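Local coordinates for protein iron aquisition yersiniabactin synthesis enzyme, YbtT (Escherichia coli, PDB 6BA9) that acts as a low-specificity type II thioesterase that maintains production of the metallophore yersiniabactin, at residues A[87-92]-A[114-119]. The protein carries 1 engineered substitution. Residues are numbered along the deposited sequence; the frame is centred on the assembly and turned at random.
Sequences AGHAMG and IISGCH. Engineered in segment 87-92: Ala90 (natural residue Ser).
His89 and Ser116 face each other on neighbouring parallel strands and meet side by side. Ser116 OG lies 2.8 Å from His89 ND1, close to the plane of the imidazole and at its edge, and the angle of 155° supports a hydrogen bond whose donor could be either atom. Both residues carry their outer group anti to the backbone N, which lays ring and hydroxyl alongside one another on the same face of the sheet. The imidazole is gripped at both nitrogens, since NE2 bonds to the carbonyl O of His226, while Tyr228 OH also bonds Ser116 OG and meets the ring edge-to-face; these bonds should fix the ring's rotation. Gly117 O lies over one ring face, and Gly117 CA, in a residue with positive phi, comes within 3.8 Å of His89 CE1.

Strands 84-89 and 112-116 are consecutive in a beta-alpha-beta unit of the alpha/beta-hydrolase fold, and segment axes only 6° apart confirm the parallel pairing. Gly88 is held at both ends: its N donates to Ile114 O and its O accepts from Ser116 N, each at 3.0 Å. The ladder then outlasts the strand: Ala90 N reaches Ser116 O at 2.9 Å. Ala90, an engineered replacement for the natural Ser, sits at the sharp strand-to-helix turn of the nucleophile elbow, with phi 58°, at the N-cap of helix 91-105. Its CB rests 3.6 Å from Gly117 O, and Cys118 brings SG to 3.2 Å from Ala90 O. On the His89-Ser116 face but further back, Ala87 CB packs against Ile114 CB at 3.8 Å.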
loop_
_atom_site.group_PDB
_atom_site.type_symbol
_atom_site.label_atom_id
_atom_site.label_comp_id
_atom_site.label_asym_id
_atom_site.label_seq_id
_atom_site.Cartn_x
_atom_site.Cartn_y
_atom_site.Cartn_z
ATOM N N ALA A 87 -5.813 0.184 -3.407
ATOM C CA ALA A 87 -5.246 1.158 -2.486
ATOM C C ALA A 87 -3.931 0.636 -1.921
ATOM O O ALA A 87 -3.719 -0.572 -1.811
ATOM C CB ALA A 87 -6.192 1.429 -1.327
ATOM N N GLY A 88 -3.047 1.549 -1.541
ATOM C CA GLY A 88 -1.831 1.162 -0.849
ATOM C C GLY A 88 -1.251 2.325 -0.091
ATOM O O GLY A 88 -1.429 3.484 -0.481
ATOM N N HIS A 89 -0.556 2.017 1.005
ATOM C CA HIS A 89 0.108 3.005 1.847
ATOM C C HIS A 89 1.607 2.733 1.849
ATOM O O HIS A 89 2.040 1.592 2.062
ATOM C CB HIS A 89 -0.426 2.931 3.280
ATOM C CG HIS A 89 0.056 4.038 4.162
ATOM N ND1 HIS A 89 -0.325 5.359 3.995
ATOM C CD2 HIS A 89 0.901 4.021 5.222
ATOM C CE1 HIS A 89 0.238 6.094 4.940
ATOM N NE2 HIS A 89 0.994 5.310 5.687
ATOM N N ALA A 90 2.391 3.779 1.621
ATOM C CA ALA A 90 3.859 3.704 1.631
ATOM C C ALA A 90 4.292 2.671 0.592
ATOM O O ALA A 90 3.883 2.797 -0.572
ATOM C CB ALA A 90 4.379 3.531 3.061
ATOM N N MET A 91 5.055 1.639 0.947
ATOM C CA MET A 91 5.430 0.624 -0.033
ATOM C C MET A 91 4.213 0.107 -0.780
ATOM O O MET A 91 4.284 -0.213 -1.977
ATOM C CB MET A 91 6.096 -0.559 0.680
ATOM C CG MET A 91 6.248 -1.813 -0.135
ATOM S SD MET A 91 7.024 -3.094 0.872
ATOM C CE MET A 91 7.018 -4.443 -0.288
ATOM N N GLY A 92 3.096 -0.067 -0.067
ATOM C CA GLY A 92 1.908 -0.611 -0.696
ATOM C C GLY A 92 1.373 0.263 -1.808
ATOM O O GLY A 92 0.753 -0.245 -2.740
ATOM N N ILE A 114 -5.939 4.438 -5.067
ATOM C CA ILE A 114 -5.691 5.282 -3.900
ATOM C C ILE A 114 -4.221 5.127 -3.503
ATOM O O ILE A 114 -3.790 4.033 -3.081
ATOM C CB ILE A 114 -6.649 4.984 -2.731
ATOM C CG1 ILE A 114 -8.121 5.150 -3.163
ATOM C CG2 ILE A 114 -6.337 5.898 -1.547
ATOM C CD1 ILE A 114 -8.817 3.860 -3.484
ATOM N N ILE A 115 -3.452 6.204 -3.667
ATOM C CA ILE A 115 -2.034 6.274 -3.343
ATOM C C ILE A 115 -1.926 7.068 -2.045
ATOM O O ILE A 115 -2.298 8.246 -2.008
ATOM C CB ILE A 115 -1.285 6.984 -4.484
ATOM C CG1 ILE A 115 -1.368 6.174 -5.766
ATOM C CG2 ILE A 115 0.157 7.330 -4.100
ATOM C CD1 ILE A 115 -0.681 4.879 -5.727
ATOM N N SER A 116 -1.446 6.442 -0.980
ATOM C CA SER A 116 -1.383 7.061 0.336
ATOM C C SER A 116 0.045 7.061 0.877
ATOM O O SER A 116 0.728 6.028 0.868
ATOM C CB SER A 116 -2.315 6.266 1.238
ATOM O OG SER A 116 -2.324 6.717 2.580
ATOM N N GLY A 117 0.484 8.213 1.397
ATOM C CA GLY A 117 1.695 8.264 2.188
ATOM C C GLY A 117 2.929 7.681 1.534
ATOM O O GLY A 117 3.676 6.931 2.186
ATOM N N CYS A 118 3.181 8.049 0.274
ATOM C CA CYS A 118 4.294 7.494 -0.483
ATOM C C CYS A 118 4.821 8.545 -1.439
ATOM O O CYS A 118 4.037 9.226 -2.097
ATOM C CB CYS A 118 3.805 6.291 -1.292
ATOM S SG CYS A 118 5.108 5.335 -2.094
ATOM N N HIS A 119 6.146 8.654 -1.519
ATOM C CA HIS A 119 6.762 9.492 -2.536
ATOM C C HIS A 119 6.533 8.903 -3.929
ATOM O O HIS A 119 6.337 7.693 -4.112
ATOM C CB HIS A 119 8.265 9.604 -2.288
ATOM C CG HIS A 119 8.955 8.286 -2.332
ATOM N ND1 HIS A 119 8.927 7.402 -1.275
ATOM C CD2 HIS A 119 9.640 7.673 -3.321
ATOM C CE1 HIS A 119 9.573 6.302 -1.615
ATOM N NE2 HIS A 119 10.026 6.441 -2.846
#